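Peptidoglycan-binding domain 1 (Burkholderia, PDB 5NM7) is a modular phage endolysin that probably binds peptidoglycan through one domain and cleaves its glycan strands through a large lysozyme-like domain. Local coordinates at residues P113-E118 against A159-A164. Numbering follows the deposited sequence.
Sequences PVILYE and ARLASA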
ATOM      1  N   PRO A 113       1.556  12.248  -1.687  1.00 18.85           N
ATOM      2  CA  PRO A 113       1.651  10.783  -1.824  1.00 19.29           C
ATOM      3  C   PRO A 113       3.085  10.243  -1.829  1.00 17.80           C
ATOM      4  O   PRO A 113       4.026  10.903  -2.282  1.00 18.26           O
ATOM      5  CB  PRO A 113       0.936  10.501  -3.157  1.00 19.99           C
ATOM      6  CG  PRO A 113       0.664  11.811  -3.793  1.00 19.70           C
ATOM      7  CD  PRO A 113       0.928  12.918  -2.834  1.00 20.03           C
ATOM      8  N   VAL A 114       3.251   9.009  -1.362  1.00 17.76           N
ATOM      9  CA  VAL A 114       4.523   8.311  -1.441  1.00 18.23           C
ATOM     10  C   VAL A 114       4.823   8.026  -2.914  1.00 18.17           C
ATOM     11  O   VAL A 114       3.927   7.617  -3.650  1.00 19.05           O
ATOM     12  CB  VAL A 114       4.495   7.016  -0.601  1.00 21.14           C
ATOM     13  CG1 VAL A 114       5.802   6.266  -0.750  1.00 24.92           C
ATOM     14  CG2 VAL A 114       4.274   7.369   0.871  1.00 21.72           C
ATOM     15  N   ILE A 115       6.040   8.336  -3.327  1.00 16.05           N
ATOM     16  CA  ILE A 115       6.464   8.184  -4.727  1.00 16.73           C
ATOM     17  C   ILE A 115       7.817   7.569  -4.828  1.00 16.80           C
ATOM     18  O   ILE A 115       8.614   7.593  -3.888  1.00 16.89           O
ATOM     19  CB  ILE A 115       6.471   9.532  -5.507  1.00 17.70           C
ATOM     20  CG1 ILE A 115       7.344  10.565  -4.802  1.00 17.56           C
ATOM     21  CG2 ILE A 115       5.076  10.048  -5.698  1.00 18.09           C
ATOM     22  CD1 ILE A 115       7.764  11.682  -5.698  1.00 17.63           C
ATOM     23  N   LEU A 116       8.102   7.018  -6.011  1.00 16.10           N
ATOM     24  CA  LEU A 116       9.448   6.655  -6.392  1.00 17.46           C
ATOM     25  C   LEU A 116       9.610   6.975  -7.853  1.00 18.06           C
ATOM     26  O   LEU A 116       8.847   6.490  -8.703  1.00 18.36           O
ATOM     27  CB  LEU A 116       9.758   5.173  -6.141  1.00 18.11           C
ATOM     28  CG  LEU A 116      11.240   4.793  -6.170  1.00 18.58           C
ATOM     29  CD1 LEU A 116      11.954   5.370  -4.949  1.00 20.29           C
ATOM     30  CD2 LEU A 116      11.402   3.277  -6.176  1.00 19.03           C
ATOM     31  N   TYR A 117      10.563   7.850  -8.145  1.00 18.22           N
ATOM     32  CA  TYR A 117      10.824   8.268  -9.505  1.00 18.25           C
ATOM     33  C   TYR A 117      11.830   7.314 -10.174  1.00 18.13           C
ATOM     34  O   TYR A 117      12.805   6.915  -9.539  1.00 18.45           O
ATOM     35  CB  TYR A 117      11.332   9.714  -9.479  1.00 17.75           C
ATOM     36  CG  TYR A 117      11.863  10.162 -10.819  1.00 19.26           C
ATOM     37  CD1 TYR A 117      13.211  10.134 -11.073  1.00 18.92           C
ATOM     38  CD2 TYR A 117      10.997  10.558 -11.836  1.00 18.06           C
ATOM     39  CE1 TYR A 117      13.720  10.497 -12.298  1.00 19.68           C
ATOM     40  CE2 TYR A 117      11.493  10.923 -13.066  1.00 20.92           C
ATOM     41  CZ  TYR A 117      12.857  10.902 -13.279  1.00 19.19           C
ATOM     42  OH  TYR A 117      13.391  11.253 -14.506  1.00 21.70           O
ATOM     43  N   GLU A 118      11.533   6.911 -11.415  1.00 17.48           N
ATOM     44  CA  GLU A 118      12.256   5.862 -12.133  1.00 19.04           C
ATOM     45  C   GLU A 118      12.899   6.453 -13.390  1.00 20.18           C
ATOM     46  O   GLU A 118      12.237   6.627 -14.429  1.00 20.00           O
ATOM     47  CB  GLU A 118      11.306   4.734 -12.538  1.00 19.67           C
ATOM     48  CG  GLU A 118      10.600   4.031 -11.374  1.00 20.98           C
ATOM     49  CD  GLU A 118      11.496   3.081 -10.609  1.00 21.15           C
ATOM     50  OE1 GLU A 118      12.680   2.984 -10.933  1.00 23.27           O
ATOM     51  OE2 GLU A 118      10.989   2.423  -9.672  1.00 23.07           O
ATOM     52  N   ALA A 159      12.028  16.152  -4.923  1.00 19.50           N
ATOM     53  CA  ALA A 159      13.091  16.976  -5.545  1.00 20.58           C
ATOM     54  C   ALA A 159      13.494  16.392  -6.898  1.00 20.72           C
ATOM     55  O   ALA A 159      13.631  17.122  -7.887  1.00 21.76           O
ATOM     56  CB  ALA A 159      14.296  17.127  -4.618  1.00 22.64           C
ATOM     57  N   ARG A 160      13.672  15.068  -6.950  1.00 20.46           N
ATOM     58  CA  ARG A 160      13.981  14.400  -8.205  1.00 20.38           C
ATOM     59  C   ARG A 160      12.827  14.572  -9.217  1.00 19.96           C
ATOM     60  O   ARG A 160      13.066  14.869 -10.400  1.00 21.96           O
ATOM     61  CB  ARG A 160      14.254  12.921  -7.963  1.00 21.33           C
ATOM     62  CG  ARG A 160      15.495  12.660  -7.127  1.00 21.78           C
ATOM     63  CD  ARG A 160      15.710  11.160  -6.945  1.00 22.06           C
ATOM     64  NE  ARG A 160      16.210  10.607  -8.171  1.00 22.79           N
ATOM     65  CZ  ARG A 160      15.893   9.453  -8.711  1.00 28.89           C
ATOM     66  NH1 ARG A 160      14.924   8.638  -8.176  1.00 27.64           N
ATOM     67  NH2 ARG A 160      16.544   9.140  -9.842  1.00 28.11           N
ATOM     68  N   LEU A 161      11.597  14.349  -8.760  1.00 18.23           N
ATOM     69  CA  LEU A 161      10.413  14.505  -9.606  1.00 18.06           C
ATOM     70  C   LEU A 161      10.326  15.965 -10.154  1.00 20.09           C
ATOM     71  O   LEU A 161      10.131  16.170 -11.354  1.00 19.20           O
ATOM     72  CB  LEU A 161       9.138  14.175  -8.863  1.00 19.45           C
ATOM     73  CG  LEU A 161       7.830  14.340  -9.640  1.00 18.32           C
ATOM     74  CD1 LEU A 161       7.834  13.525 -10.907  1.00 20.63           C
ATOM     75  CD2 LEU A 161       6.626  13.999  -8.781  1.00 19.65           C
ATOM     76  N   ALA A 162      10.537  16.941  -9.265  1.00 20.49           N
ATOM     77  CA  ALA A 162      10.455  18.360  -9.606  1.00 22.37           C
ATOM     78  C   ALA A 162      11.460  18.677 -10.722  1.00 22.32           C
ATOM     79  O   ALA A 162      11.129  19.437 -11.644  1.00 22.34           O
ATOM     80  CB  ALA A 162      10.685  19.230  -8.383  1.00 23.95           C
ATOM     81  N   SER A 163      12.671  18.126 -10.618  1.00 21.74           N
ATOM     82  CA  SER A 163      13.723  18.310 -11.637  1.00 23.22           C
ATOM     83  C   SER A 163      13.361  17.628 -12.937  1.00 24.87           C
ATOM     84  O   SER A 163      13.419  18.229 -14.012  1.00 23.30           O
ATOM     85  CB  SER A 163      15.075  17.852 -11.150  1.00 25.83           C
ATOM     86  OG  SER A 163      15.403  18.436  -9.917  1.00 28.51           O
ATOM     87  N   ALA A 164      12.922  16.375 -12.840  1.00 23.05           N
ATOM     88  CA  ALA A 164      12.418  15.693 -14.024  1.00 24.19           C
ATOM     89  C   ALA A 164      11.262  16.422 -14.701  1.00 23.67           C
ATOM     90  O   ALA A 164      11.189  16.450 -15.946  1.00 26.41           O
ATOM     91  CB  ALA A 164      12.003  14.279 -13.652  1.00 23.03           C
TER
HETATM   92  O   HOH W   1      15.335   6.772 -10.590  1.00 20.89           O
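I115 opens the contact by pushing CD1 up to CD2 of L161, 4.0 Å away, the two side chains crossing at about a right angle. Its first torsion sets CG1 between the backbone N and the carbonyl carbon, and the branch extends from there toward the helix. T176 of the adjacent strand touches both residues, so this apolar patch joins the sheet edge to helix 156-167. Two residues on, Y117 brings the bulk of the contact. With CG anti to the backbone N (chi1 170°), its ring reaches along the helix to A164, whose CB meets the ring obliquely, 3.4 Å from CE2 of Y117. The hydroxyl continues past that methyl to a hydrogen bond with the carbonyl of L143, while M122 packs against both Y117 and A164. R160 takes another side of the ring, its CZ near the ring plane at the edge, 3.6 Å from CD1 of Y117. The planes stand 78° apart, and the CD1 edge of the ring sits over one guanidinium face, offset toward its rim. R160 NH1 also gives Y117 O a weak hydrogen bond of 3.1 Å, bent to 133° at the hydrogen. Water 1, in the guanidinium plane, donates to Y117 O at 2.7 Å and accepts from R160 NH2. E157 forms a salt bridge with R160 NH1 and also accepts the Y117 backbone N-H, and A142 O is hydrogen-bonded to R160 NH2. A weak direct bond, a water bridge and the shared E157 carboxylate thus link the guanidinium to the Y117 backbone, probably limiting the rotation of the guanidinium and anchoring the edge strand of this lysozyme-like domain to the helix by polar as well as apolar contacts.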